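Local structure of hypothetical protein (Legionella pneumophila subsp. pneumophila, 4G2A) at residues T4-E9 with G73-A78; T98-Q103 with A135-H140; T175-I180 with W218-F223; T272-Y277 with K313-I318. The protein is of unknown function but joins a beta-rich DUF4424 region to a helical YARHG domain and may bind nutrients. One frame throughout, in Å; residues are numbered along the deposited sequence.

Interaction 1. Residues T4-E9 with G73-A78; sequences TAVGGE and GNSEIA. With SO4 (sulfate ion), chain K.
A short parallel beta bridge pairs Val6 with Ile77, and it illustrates a parallel pairing made by two direct backbone bonds. Val6 supplies both halves. Its N donates to Glu76 O at 3.1 Å, a bent bond (141° at the hydrogen), while its O accepts Ala78 N at 2.8 Å, almost straight (172°) although the donor stands well above the carbonyl plane. Ile77 CA adds a C-H...O contact to Val6 O at 3.3 Å. Next to the bridge, Glu76 holds its chain extended, with CG opposite the backbone N (chi1 -173°), so that its CD lies over Ala5 CB at 3.8 Å. Ala78 CB fits in beside the backbone of Ala5 and Gly7. At the start of the pair a sulfate ion, probably from the crystallisation liquor, is held weakly by Thr4 N and also by Asn2. Strand 136-150 borders the other edge of 4-6 through backbone hydrogen bonds between Ala5 and Tyr149. The direct pairing thus rests on one residue, Val6, using both its N and its O; beyond it a water donates to Gly7 O and to Ala78 O, 2.8 Å from the latter, and joins the two chains.

Interaction 2. Residues T98-Q103 with A135-H140; sequences TVNDKQ and ATVNIH
Thr98 and His140 form an antiparallel hydrogen-bonded pair, Thr98 N to His140 O and His140 N to Thr98 O, each 3.1 Å. The next N-H, that of Asn100, reaches Asn138 O at 2.8 Å. Here strand 95-99 leaves its partner in a type I' turn from Val99 to Lys102, closed by Val99 N to Lys102 O and the reverse bond, and a side chain then replaces the missing main-chain acceptor. Asn100 OD1 takes the N-H of Asn138 at 2.9 Å (168° at the hydrogen). Its CG lies beside its own backbone N (chi1 -80°), which turns the amide back to the edge of strand 136-150. Water 2 gathers the polar groups at the turn: it accepts from Asp101 N at 2.8 Å and from Asn138 ND2, shares a bond with Thr98 OG1 at 2.7 Å, and donates weakly to Asn138 O. Asn138 OD1 is satisfied by Asn49 of strand 43-54. Thr136 O accepts hydrogen bonds from two further waters, each also weakly linked to the Asn100 amide. On the Val99-Ile139 face, Val99 CG2 packs alongside Ile139 CD1 at 3.8 Å, with Trp127 touching both residues. Asn100 OD1 thus carries the polar pairing one bond past the main chain, while water 2 links the turn to Asn138, which probably helps hold the turn against strand 136-150.

Interaction 3. Residues T175-I180 with W218-F223; sequences TRLEVI and WDLRHF
Thr175 and Leu220, then Leu177 and Trp218, form two antiparallel hydrogen-bonded pairs between strands that run almost exactly opposite (178°). Thr175 N reaches Leu220 O at 2.6 Å, and Leu220 N returns to Thr175 O at 2.9 Å. Trp218 N meets Leu177 O at 3.0 Å, and the same oxygen lies at the edge of the indole, near CE3. On the face of Thr175, Leu177, Trp218 and Leu220, Leu177 CD1 packs against Trp218 CB at 3.7 Å. Leu220 CD1 sits 3.7 Å above the centre of the Phe223 ring, whose CB and CD2 come up against Thr175 OG1. Phe223 carries CG opposite its backbone N (chi1 -175°), which folds the ring back under the strand end. The other face holds Arg176 and Asp219 side by side, yet Arg176 NE stays 5.0 Å from Asp219 OD1. Outside partners probably account for the gap: Arg176 NH2 bonds Glu26 O, whereas Asp219 OD1 is engaged by His174. A sulfate, probably from the crystallisation liquor, lies close to Asp219 and is salt-bridged to Arg221. Thr175 OG1 is hydrogen-bonded to Glu26 OE1, and Pro202 O fixes the indole N-H; Leu229 and Leu231 of strand 229-235 cover Trp218. Opposite charges here probably attract only at a distance, each polar end having a partner elsewhere, so direct hydrogen bonding is left to the main chain, with apolar packing beside it.

Interaction 4. Residues T272-Y277 with K313-I318; sequences TIYAQY and KLLSMI
Ile273, whose side chain reaches into the helix of Leu314, Leu315 and Ile318, gives its backbone O to Gln276 NE2 at 3.1 Å. That amide nitrogen has a second acceptor in Asp311 OD1, while Gln276 OE1 takes a bond from Arg241. With CG opposite the backbone N (chi1 -172°), the extended glutamine chain carries its amide to Ile273 O, its CG lying 4.2 Å above the centre of the Tyr277 ring. Tyr277 OH bonds the same two charged residues, Asp311 and Arg241, and Asp311 thereby ties residues 276-277 to helix 309-321, to which it belongs. The direct contact of the two segments is mainly apolar. Within the helical YARHG domain, helix 263-275 packs on helix 309-321, their nearest CA atoms, those of Ile273 and Leu315, being 8.2 Å apart. Ile273 CD1 is the probe: it touches Leu314 CD2 at 3.8 Å, Leu315 CD2 at 3.8 Å and Ile318 CD1 at 3.9 Å, a group spaced so that all three point from one side of helix 309-321. Ile273 and Leu315 point past one another, and Ile273 CG2 approaches Leu315 CD1. Tyr274 lies aslant beside them, its OH 3.6 Å from Leu315 CD1 in a van der Waals contact. Ile245 of helix 236-250 covers Ile273 further, and Leu258 of helix 254-259 does the same for Ile318; the Tyr274 side chain also touches the loop residues Tyr302 and Leu307.

From the N terminus the four contacts follow in series: each closes its loop before the next opens, and none nests or crosses. Interaction 1 joins the first strand to 76-77, closing a loop that is largely strand and holds no helix. Interaction 2 then brings the 98-103 turn onto strand 136-150, the same strand that borders 4-6, so both contacts share that neighbour, although their centres are 31 Å apart. Interaction 3 pairs strand 174-180 with 215-220 on the other side of the chain's centre from interaction 1. Interaction 4 lies in the helical YARHG region, about 41 Å from interaction 3 between centres, and draws helix 263-275 against 309-321 near the C terminus.

Interaction 1. Residues T4-E9 with G73-A78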
loop_
_atom_site.group_PDB
_atom_site.type_symbol
_atom_site.label_atom_id
_atom_site.label_comp_id
_atom_site.label_asym_id
_atom_site.label_seq_id
_atom_site.Cartn_x
_atom_site.Cartn_y
_atom_site.Cartn_z
ATOM N N THR A 4 -1.226 -0.613 14.147
ATOM C CA THR A 4 -1.307 -0.175 12.767
ATOM C C THR A 4 -1.904 1.215 12.626
ATOM O O THR A 4 -2.951 1.501 13.216
ATOM C CB THR A 4 -2.184 -1.200 11.988
ATOM O OG1 THR A 4 -1.650 -2.505 12.193
ATOM C CG2 THR A 4 -2.301 -0.899 10.473
ATOM N N ALA A 5 -1.262 2.058 11.802
ATOM C CA ALA A 5 -1.852 3.324 11.408
ATOM C C ALA A 5 -2.519 3.054 10.060
ATOM O O ALA A 5 -1.838 2.834 9.050
ATOM C CB ALA A 5 -0.810 4.419 11.335
ATOM N N VAL A 6 -3.852 2.927 10.093
ATOM C CA VAL A 6 -4.748 2.608 8.984
ATOM C C VAL A 6 -4.868 3.828 8.052
ATOM O O VAL A 6 -5.196 4.944 8.501
ATOM C CB VAL A 6 -6.123 2.117 9.542
ATOM C CG1 VAL A 6 -7.137 1.872 8.427
ATOM C CG2 VAL A 6 -5.946 0.845 10.364
ATOM N N GLY A 7 -4.576 3.590 6.765
ATOM C CA GLY A 7 -4.588 4.623 5.737
ATOM C C GLY A 7 -5.695 4.559 4.697
ATOM O O GLY A 7 -5.898 5.524 3.958
ATOM N N GLY A 8 -6.411 3.445 4.638
ATOM C CA GLY A 8 -7.469 3.232 3.651
ATOM C C GLY A 8 -7.011 2.295 2.557
ATOM O O GLY A 8 -5.829 1.946 2.481
ATOM N N GLU A 9 -7.947 1.850 1.723
ATOM C CA GLU A 9 -7.635 0.913 0.643
ATOM C C GLU A 9 -8.663 0.993 -0.489
ATOM O O GLU A 9 -9.758 1.547 -0.316
ATOM C CB GLU A 9 -7.532 -0.540 1.171
ATOM C CG GLU A 9 -8.775 -1.119 1.861
ATOM C CD GLU A 9 -8.838 -2.642 1.900
ATOM O OE1 GLU A 9 -8.189 -3.304 1.053
ATOM O OE2 GLU A 9 -9.591 -3.181 2.740
ATOM N N GLY A 73 -12.692 6.094 14.900
ATOM C CA GLY A 73 -12.116 6.599 16.136
ATOM C C GLY A 73 -11.405 5.596 17.019
ATOM O O GLY A 73 -11.019 5.946 18.129
ATOM N N ASN A 74 -11.200 4.360 16.542
ATOM C CA ASN A 74 -10.559 3.275 17.305
ATOM C C ASN A 74 -9.078 3.130 17.021
ATOM O O ASN A 74 -8.340 2.518 17.805
ATOM C CB ASN A 74 -11.235 1.935 16.975
ATOM C CG ASN A 74 -12.443 1.639 17.818
ATOM O OD1 ASN A 74 -13.555 1.508 17.307
ATOM N ND2 ASN A 74 -12.247 1.495 19.133
ATOM N N SER A 75 -8.660 3.631 15.871
ATOM C CA SER A 75 -7.299 3.452 15.420
ATOM C C SER A 75 -6.616 4.761 15.076
ATOM O O SER A 75 -7.246 5.808 14.874
ATOM C CB SER A 75 -7.296 2.538 14.187
ATOM O OG SER A 75 -6.017 1.975 13.919
ATOM N N GLU A 76 -5.300 4.654 14.984
ATOM C CA GLU A 76 -4.396 5.665 14.509
ATOM C C GLU A 76 -4.625 5.732 13.020
ATOM O O GLU A 76 -4.859 4.698 12.385
ATOM C CB GLU A 76 -2.966 5.258 14.852
ATOM C CG GLU A 76 -1.944 6.327 14.547
ATOM C CD GLU A 76 -0.503 5.947 14.818
ATOM O OE1 GLU A 76 -0.262 4.859 15.389
ATOM O OE2 GLU A 76 0.387 6.755 14.474
ATOM N N ILE A 77 -4.632 6.921 12.472
ATOM C CA ILE A 77 -4.860 7.081 11.046
ATOM C C ILE A 77 -3.540 7.476 10.383
ATOM O O ILE A 77 -2.775 8.262 10.958
ATOM C CB ILE A 77 -6.005 8.109 10.760
ATOM C CG1 ILE A 77 -7.368 7.670 11.347
ATOM C CG2 ILE A 77 -6.139 8.479 9.279
ATOM C CD1 ILE A 77 -7.965 6.244 10.995
ATOM N N ALA A 78 -3.283 6.888 9.194
ATOM C CA ALA A 78 -2.213 7.228 8.260
ATOM C C ALA A 78 -2.831 8.198 7.226
ATOM O O ALA A 78 -3.646 7.816 6.379
ATOM C CB ALA A 78 -1.641 5.969 7.599
HETATM S S SO4 K . -4.751 -1.813 16.125
HETATM O O1 SO4 K . -4.262 -0.543 15.579
HETATM O O2 SO4 K . -4.407 -1.910 17.552
HETATM O O3 SO4 K . -6.213 -1.861 15.978
HETATM O O4 SO4 K . -4.139 -2.925 15.386
HETATM O O HOH W 1 -6.201 8.062 5.347
#

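Interaction 2. Residues T98-Q103 with A135-H140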
loop_
_atom_site.group_PDB
_atom_site.type_symbol
_atom_site.label_atom_id
_atom_site.label_comp_id
_atom_site.label_asym_id
_atom_site.label_seq_id
_atom_site.Cartn_x
_atom_site.Cartn_y
_atom_site.Cartn_z
ATOM N N THR A 98 -16.539 8.012 -13.288
ATOM C CA THR A 98 -17.037 8.301 -14.629
ATOM C C THR A 98 -17.722 7.035 -15.170
ATOM O O THR A 98 -17.204 5.925 -15.004
ATOM C CB THR A 98 -15.942 8.814 -15.593
ATOM O OG1 THR A 98 -15.093 7.742 -15.987
ATOM C CG2 THR A 98 -15.122 9.965 -15.023
ATOM N N VAL A 99 -18.903 7.208 -15.781
ATOM C CA VAL A 99 -19.680 6.137 -16.413
ATOM C C VAL A 99 -19.621 6.424 -17.898
ATOM O O VAL A 99 -20.050 7.509 -18.312
ATOM C CB VAL A 99 -21.137 6.050 -15.879
ATOM C CG1 VAL A 99 -21.939 4.982 -16.628
ATOM C CG2 VAL A 99 -21.165 5.790 -14.379
ATOM N N ASN A 100 -19.024 5.500 -18.689
ATOM C CA ASN A 100 -18.830 5.642 -20.144
ATOM C C ASN A 100 -18.123 6.989 -20.449
ATOM O O ASN A 100 -18.557 7.788 -21.297
ATOM C CB ASN A 100 -20.157 5.490 -20.913
ATOM C CG ASN A 100 -20.594 4.066 -21.128
ATOM O OD1 ASN A 100 -19.815 3.120 -21.012
ATOM N ND2 ASN A 100 -21.845 3.880 -21.500
ATOM N N ASP A 101 -17.069 7.247 -19.658
ATOM C CA ASP A 101 -16.157 8.397 -19.680
ATOM C C ASP A 101 -16.839 9.767 -19.325
ATOM O O ASP A 101 -16.182 10.808 -19.425
ATOM C CB ASP A 101 -15.361 8.440 -21.004
ATOM C CG ASP A 101 -14.512 7.178 -21.153
ATOM O OD1 ASP A 101 -13.640 6.933 -20.267
ATOM O OD2 ASP A 101 -14.788 6.373 -22.091
ATOM N N LYS A 102 -18.090 9.736 -18.793
ATOM C CA LYS A 102 -18.821 10.907 -18.288
ATOM C C LYS A 102 -18.846 10.877 -16.750
ATOM O O LYS A 102 -19.316 9.893 -16.156
ATOM C CB LYS A 102 -20.246 10.969 -18.851
ATOM C CG LYS A 102 -21.039 12.194 -18.385
ATOM C CD LYS A 102 -22.438 12.167 -18.971
ATOM C CE LYS A 102 -23.385 13.121 -18.294
ATOM N NZ LYS A 102 -24.793 12.895 -18.732
ATOM N N GLN A 103 -18.367 11.971 -16.111
ATOM C CA GLN A 103 -18.323 12.101 -14.654
ATOM C C GLN A 103 -19.746 12.140 -14.068
ATOM O O GLN A 103 -20.611 12.873 -14.558
ATOM C CB GLN A 103 -17.493 13.318 -14.199
ATOM C CG GLN A 103 -17.136 13.215 -12.704
ATOM C CD GLN A 103 -16.421 14.411 -12.120
ATOM O OE1 GLN A 103 -15.313 14.774 -12.532
ATOM N NE2 GLN A 103 -16.989 14.966 -11.059
ATOM N N ALA A 135 -24.912 -4.656 -24.095
ATOM C CA ALA A 135 -23.900 -3.614 -24.124
ATOM C C ALA A 135 -22.862 -3.692 -23.011
ATOM O O ALA A 135 -23.076 -4.309 -21.973
ATOM C CB ALA A 135 -24.568 -2.258 -24.089
ATOM N N THR A 136 -21.704 -3.062 -23.279
ATOM C CA THR A 136 -20.546 -2.920 -22.404
ATOM C C THR A 136 -20.570 -1.495 -21.801
ATOM O O THR A 136 -20.867 -0.520 -22.499
ATOM C CB THR A 136 -19.250 -3.212 -23.212
ATOM O OG1 THR A 136 -19.246 -4.571 -23.655
ATOM C CG2 THR A 136 -17.988 -2.960 -22.424
ATOM N N VAL A 137 -20.271 -1.379 -20.524
ATOM C CA VAL A 137 -20.216 -0.075 -19.862
ATOM C C VAL A 137 -18.837 0.051 -19.244
ATOM O O VAL A 137 -18.343 -0.892 -18.626
ATOM C CB VAL A 137 -21.381 0.152 -18.845
ATOM C CG1 VAL A 137 -21.118 1.326 -17.910
ATOM C CG2 VAL A 137 -22.701 0.353 -19.584
ATOM N N ASN A 138 -18.196 1.199 -19.477
ATOM C CA ASN A 138 -16.890 1.508 -18.908
ATOM C C ASN A 138 -17.066 2.253 -17.577
ATOM O O ASN A 138 -17.823 3.230 -17.510
ATOM C CB ASN A 138 -16.065 2.344 -19.874
ATOM C CG ASN A 138 -14.601 2.318 -19.517
ATOM O OD1 ASN A 138 -13.897 1.363 -19.825
ATOM N ND2 ASN A 138 -14.124 3.334 -18.814
ATOM N N ILE A 139 -16.404 1.759 -16.515
ATOM C CA ILE A 139 -16.412 2.387 -15.197
ATOM C C ILE A 139 -14.982 2.772 -14.890
ATOM O O ILE A 139 -14.084 1.965 -15.082
ATOM C CB ILE A 139 -17.075 1.522 -14.052
ATOM C CG1 ILE A 139 -18.582 1.175 -14.351
ATOM C CG2 ILE A 139 -16.921 2.189 -12.655
ATOM C CD1 ILE A 139 -19.576 2.366 -14.526
ATOM N N HIS A 140 -14.772 4.019 -14.458
ATOM C CA HIS A 140 -13.463 4.526 -14.058
ATOM C C HIS A 140 -13.533 5.169 -12.675
ATOM O O HIS A 140 -14.449 5.932 -12.389
ATOM C CB HIS A 140 -12.871 5.512 -15.080
ATOM C CG HIS A 140 -11.465 5.915 -14.746
ATOM N ND1 HIS A 140 -11.193 7.085 -14.072
ATOM C CD2 HIS A 140 -10.307 5.252 -14.951
ATOM C CE1 HIS A 140 -9.878 7.114 -13.918
ATOM N NE2 HIS A 140 -9.304 6.029 -14.422
HETATM O O HOH W 2 -15.861 5.670 -17.618
HETATM O O HOH W 3 -23.201 1.304 -23.332
HETATM O O HOH W 4 -19.294 1.161 -23.845
#

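Interaction 3. Residues T175-I180 with W218-F223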
loop_
_atom_site.group_PDB
_atom_site.type_symbol
_atom_site.label_atom_id
_atom_site.label_comp_id
_atom_site.label_asym_id
_atom_site.label_seq_id
_atom_site.Cartn_x
_atom_site.Cartn_y
_atom_site.Cartn_z
ATOM N N THR A 175 -7.607 -9.293 -15.478
ATOM C CA THR A 175 -7.237 -8.474 -14.334
ATOM C C THR A 175 -5.803 -7.984 -14.448
ATOM O O THR A 175 -4.856 -8.776 -14.399
ATOM C CB THR A 175 -7.474 -9.297 -13.038
ATOM O OG1 THR A 175 -8.775 -9.895 -13.127
ATOM C CG2 THR A 175 -7.374 -8.458 -11.772
ATOM N N ARG A 176 -5.642 -6.675 -14.593
ATOM C CA ARG A 176 -4.311 -6.080 -14.630
ATOM C C ARG A 176 -4.133 -5.184 -13.411
ATOM O O ARG A 176 -4.914 -4.253 -13.207
ATOM C CB ARG A 176 -4.054 -5.329 -15.938
ATOM C CG ARG A 176 -3.597 -6.268 -17.035
ATOM C CD ARG A 176 -4.392 -6.141 -18.311
ATOM N NE ARG A 176 -5.762 -5.708 -18.056
ATOM C CZ ARG A 176 -6.504 -5.048 -18.934
ATOM N NH1 ARG A 176 -6.030 -4.779 -20.147
ATOM N NH2 ARG A 176 -7.725 -4.656 -18.611
ATOM N N LEU A 177 -3.135 -5.516 -12.564
ATOM C CA LEU A 177 -2.839 -4.789 -11.332
ATOM C C LEU A 177 -1.402 -4.306 -11.315
ATOM O O LEU A 177 -0.476 -5.074 -11.595
ATOM C CB LEU A 177 -3.119 -5.651 -10.080
ATOM C CG LEU A 177 -4.499 -6.317 -9.997
ATOM C CD1 LEU A 177 -4.362 -7.785 -9.627
ATOM C CD2 LEU A 177 -5.389 -5.583 -9.008
ATOM N N GLU A 178 -1.209 -3.040 -10.954
ATOM C CA GLU A 178 0.138 -2.491 -10.913
ATOM C C GLU A 178 0.329 -1.617 -9.671
ATOM O O GLU A 178 -0.414 -0.651 -9.479
ATOM C CB GLU A 178 0.415 -1.703 -12.208
ATOM C CG GLU A 178 1.873 -1.361 -12.467
ATOM C CD GLU A 178 2.120 -0.555 -13.733
ATOM O OE1 GLU A 178 1.307 0.346 -14.038
ATOM O OE2 GLU A 178 3.142 -0.814 -14.411
ATOM N N VAL A 179 1.334 -1.974 -8.825
ATOM C CA VAL A 179 1.718 -1.192 -7.640
ATOM C C VAL A 179 3.082 -0.535 -7.930
ATOM O O VAL A 179 4.027 -1.219 -8.332
ATOM C CB VAL A 179 1.710 -2.009 -6.342
ATOM C CG1 VAL A 179 2.260 -1.174 -5.177
ATOM C CG2 VAL A 179 0.298 -2.510 -6.037
ATOM N N ILE A 180 3.128 0.805 -7.831
ATOM C CA ILE A 180 4.284 1.661 -8.159
ATOM C C ILE A 180 4.593 2.556 -6.963
ATOM O O ILE A 180 4.070 3.665 -6.879
ATOM C CB ILE A 180 4.037 2.513 -9.455
ATOM C CG1 ILE A 180 3.437 1.668 -10.575
ATOM C CG2 ILE A 180 5.317 3.248 -9.933
ATOM C CD1 ILE A 180 2.527 2.426 -11.472
ATOM N N TRP A 218 0.822 -7.724 -11.777
ATOM C CA TRP A 218 -0.037 -8.889 -11.978
ATOM C C TRP A 218 -0.754 -8.707 -13.315
ATOM O O TRP A 218 -1.159 -7.584 -13.631
ATOM C CB TRP A 218 -1.076 -9.033 -10.856
ATOM C CG TRP A 218 -0.567 -9.350 -9.485
ATOM C CD1 TRP A 218 -0.702 -10.533 -8.825
ATOM C CD2 TRP A 218 -0.051 -8.410 -8.523
ATOM N NE1 TRP A 218 -0.209 -10.420 -7.542
ATOM C CE2 TRP A 218 0.164 -9.119 -7.318
ATOM C CE3 TRP A 218 0.263 -7.036 -8.567
ATOM C CZ2 TRP A 218 0.661 -8.501 -6.160
ATOM C CZ3 TRP A 218 0.780 -6.430 -7.431
ATOM C CH2 TRP A 218 0.977 -7.162 -6.244
ATOM N N ASP A 219 -0.876 -9.783 -14.112
ATOM C CA ASP A 219 -1.583 -9.784 -15.399
ATOM C C ASP A 219 -2.262 -11.145 -15.526
ATOM O O ASP A 219 -1.655 -12.118 -15.976
ATOM C CB ASP A 219 -0.624 -9.483 -16.555
ATOM C CG ASP A 219 -1.297 -9.235 -17.897
ATOM O OD1 ASP A 219 -2.518 -9.525 -18.024
ATOM O OD2 ASP A 219 -0.606 -8.761 -18.827
ATOM N N LEU A 220 -3.516 -11.216 -15.051
ATOM C CA LEU A 220 -4.299 -12.450 -14.925
ATOM C C LEU A 220 -5.516 -12.473 -15.858
ATOM O O LEU A 220 -6.246 -11.494 -15.955
ATOM C CB LEU A 220 -4.731 -12.604 -13.441
ATOM C CG LEU A 220 -3.680 -12.122 -12.390
ATOM C CD1 LEU A 220 -4.341 -11.584 -11.131
ATOM C CD2 LEU A 220 -2.636 -13.186 -12.098
ATOM N N ARG A 221 -5.713 -13.602 -16.542
ATOM C CA ARG A 221 -6.794 -13.831 -17.499
ATOM C C ARG A 221 -7.704 -14.875 -16.904
ATOM O O ARG A 221 -7.209 -15.741 -16.192
ATOM C CB ARG A 221 -6.246 -14.251 -18.881
ATOM C CG ARG A 221 -5.163 -13.305 -19.442
ATOM C CD ARG A 221 -4.932 -13.491 -20.929
ATOM N NE ARG A 221 -5.951 -12.820 -21.737
ATOM C CZ ARG A 221 -5.701 -11.864 -22.628
ATOM N NH1 ARG A 221 -4.455 -11.455 -22.845
ATOM N NH2 ARG A 221 -6.696 -11.315 -23.319
ATOM N N HIS A 222 -9.043 -14.737 -17.100
ATOM C CA HIS A 222 -10.086 -15.588 -16.521
ATOM C C HIS A 222 -9.953 -15.680 -15.018
ATOM O O HIS A 222 -10.258 -16.727 -14.431
ATOM C CB HIS A 222 -10.077 -16.992 -17.136
ATOM C CG HIS A 222 -10.817 -17.038 -18.415
ATOM N ND1 HIS A 222 -12.196 -16.992 -18.440
ATOM C CD2 HIS A 222 -10.344 -17.051 -19.686
ATOM C CE1 HIS A 222 -12.525 -17.022 -19.724
ATOM N NE2 HIS A 222 -11.440 -17.054 -20.512
ATOM N N PHE A 223 -9.537 -14.568 -14.390
ATOM C CA PHE A 223 -9.249 -14.502 -12.970
ATOM C C PHE A 223 -10.466 -14.751 -12.089
ATOM O O PHE A 223 -11.401 -13.958 -12.087
ATOM C CB PHE A 223 -8.599 -13.155 -12.609
ATOM C CG PHE A 223 -8.142 -12.997 -11.168
ATOM C CD1 PHE A 223 -7.342 -13.957 -10.561
ATOM C CD2 PHE A 223 -8.448 -11.849 -10.448
ATOM C CE1 PHE A 223 -6.891 -13.790 -9.251
ATOM C CE2 PHE A 223 -7.994 -11.680 -9.142
ATOM C CZ PHE A 223 -7.219 -12.653 -8.553
#

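Interaction 4. Residues T272-Y277 with K313-I318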
loop_
_atom_site.group_PDB
_atom_site.type_symbol
_atom_site.label_atom_id
_atom_site.label_comp_id
_atom_site.label_asym_id
_atom_site.label_seq_id
_atom_site.Cartn_x
_atom_site.Cartn_y
_atom_site.Cartn_z
ATOM N N THR A 272 25.262 3.357 9.430
ATOM C CA THR A 272 23.908 3.075 8.928
ATOM C C THR A 272 22.925 4.141 9.495
ATOM O O THR A 272 21.940 4.496 8.827
ATOM C CB THR A 272 23.534 1.637 9.314
ATOM O OG1 THR A 272 24.320 0.756 8.528
ATOM C CG2 THR A 272 22.048 1.294 9.107
ATOM N N ILE A 273 23.221 4.655 10.715
ATOM C CA ILE A 273 22.425 5.667 11.419
ATOM C C ILE A 273 22.358 6.944 10.560
ATOM O O ILE A 273 21.297 7.562 10.479
ATOM C CB ILE A 273 22.973 5.937 12.862
ATOM C CG1 ILE A 273 22.850 4.676 13.749
ATOM C CG2 ILE A 273 22.254 7.117 13.533
ATOM C CD1 ILE A 273 23.661 4.685 15.045
ATOM N N TYR A 274 23.470 7.265 9.859
ATOM C CA TYR A 274 23.635 8.422 8.980
ATOM C C TYR A 274 23.238 8.116 7.530
ATOM O O TYR A 274 22.731 9.002 6.852
ATOM C CB TYR A 274 25.108 8.870 8.996
ATOM C CG TYR A 274 25.639 9.224 10.362
ATOM C CD1 TYR A 274 25.487 10.507 10.877
ATOM C CD2 TYR A 274 26.369 8.303 11.108
ATOM C CE1 TYR A 274 26.027 10.859 12.109
ATOM C CE2 TYR A 274 26.875 8.632 12.367
ATOM C CZ TYR A 274 26.703 9.914 12.862
ATOM O OH TYR A 274 27.208 10.277 14.087
ATOM N N ALA A 275 23.524 6.875 7.050
ATOM C CA ALA A 275 23.239 6.363 5.690
ATOM C C ALA A 275 21.743 6.329 5.422
ATOM O O ALA A 275 21.311 6.400 4.272
ATOM C CB ALA A 275 23.824 4.980 5.523
ATOM N N GLN A 276 20.968 6.240 6.512
ATOM C CA GLN A 276 19.507 6.297 6.644
ATOM C C GLN A 276 18.971 7.552 5.933
ATOM O O GLN A 276 17.915 7.498 5.318
ATOM C CB GLN A 276 19.183 6.370 8.173
ATOM C CG GLN A 276 17.716 6.243 8.569
ATOM C CD GLN A 276 17.393 6.678 9.987
ATOM O OE1 GLN A 276 16.235 6.984 10.313
ATOM N NE2 GLN A 276 18.384 6.739 10.870
ATOM N N TYR A 277 19.712 8.682 6.028
ATOM C CA TYR A 277 19.321 9.971 5.455
ATOM C C TYR A 277 20.103 10.321 4.172
ATOM O O TYR A 277 19.960 11.414 3.623
ATOM C CB TYR A 277 19.490 11.071 6.522
ATOM C CG TYR A 277 18.731 10.765 7.799
ATOM C CD1 TYR A 277 17.336 10.786 7.828
ATOM C CD2 TYR A 277 19.403 10.424 8.970
ATOM C CE1 TYR A 277 16.632 10.486 8.989
ATOM C CE2 TYR A 277 18.710 10.111 10.135
ATOM C CZ TYR A 277 17.322 10.162 10.143
ATOM O OH TYR A 277 16.603 9.876 11.276
ATOM N N LYS A 313 20.029 8.555 20.670
ATOM C CA LYS A 313 20.017 7.563 21.765
ATOM C C LYS A 313 20.878 6.344 21.414
ATOM O O LYS A 313 21.605 5.849 22.280
ATOM C CB LYS A 313 18.590 7.109 22.124
ATOM C CG LYS A 313 17.819 8.093 22.975
ATOM C CD LYS A 313 16.407 7.587 23.252
ATOM C CE LYS A 313 15.687 8.498 24.212
ATOM N NZ LYS A 313 14.373 7.941 24.622
ATOM N N LEU A 314 20.823 5.876 20.146
ATOM C CA LEU A 314 21.650 4.741 19.714
ATOM C C LEU A 314 23.135 5.127 19.695
ATOM O O LEU A 314 23.968 4.346 20.182
ATOM C CB LEU A 314 21.209 4.155 18.365
ATOM C CG LEU A 314 21.934 2.861 17.912
ATOM C CD1 LEU A 314 22.022 1.812 19.028
ATOM C CD2 LEU A 314 21.251 2.264 16.694
ATOM N N LEU A 315 23.461 6.334 19.206
ATOM C CA LEU A 315 24.852 6.825 19.199
ATOM C C LEU A 315 25.386 6.980 20.607
ATOM O O LEU A 315 26.561 6.708 20.843
ATOM C CB LEU A 315 24.982 8.151 18.433
ATOM C CG LEU A 315 24.845 7.993 16.911
ATOM C CD1 LEU A 315 24.441 9.307 16.256
ATOM C CD2 LEU A 315 26.114 7.365 16.298
ATOM N N SER A 316 24.501 7.374 21.555
ATOM C CA SER A 316 24.847 7.537 22.963
ATOM C C SER A 316 25.112 6.146 23.596
ATOM O O SER A 316 26.048 6.009 24.386
ATOM C CB SER A 316 23.755 8.303 23.704
ATOM O OG SER A 316 24.075 8.436 25.081
HETATM N N MSE A 317 24.327 5.126 23.210
HETATM C CA MSE A 317 24.481 3.739 23.673
HETATM C C MSE A 317 25.801 3.128 23.180
HETATM O O MSE A 317 26.511 2.488 23.958
HETATM C CB MSE A 317 23.307 2.877 23.218
HETATM C CG MSE A 317 22.094 2.953 24.121
HETATM SE SE MSE A 317 20.638 1.882 23.346
HETATM C CE MSE A 317 19.501 1.609 24.963
ATOM N N ILE A 318 26.156 3.380 21.905
ATOM C CA ILE A 318 27.407 2.910 21.306
ATOM C C ILE A 318 28.588 3.524 22.079
ATOM O O ILE A 318 29.519 2.801 22.444
ATOM C CB ILE A 318 27.451 3.188 19.769
ATOM C CG1 ILE A 318 26.378 2.373 19.037
ATOM C CG2 ILE A 318 28.851 2.931 19.167
ATOM C CD1 ILE A 318 25.974 2.950 17.653
#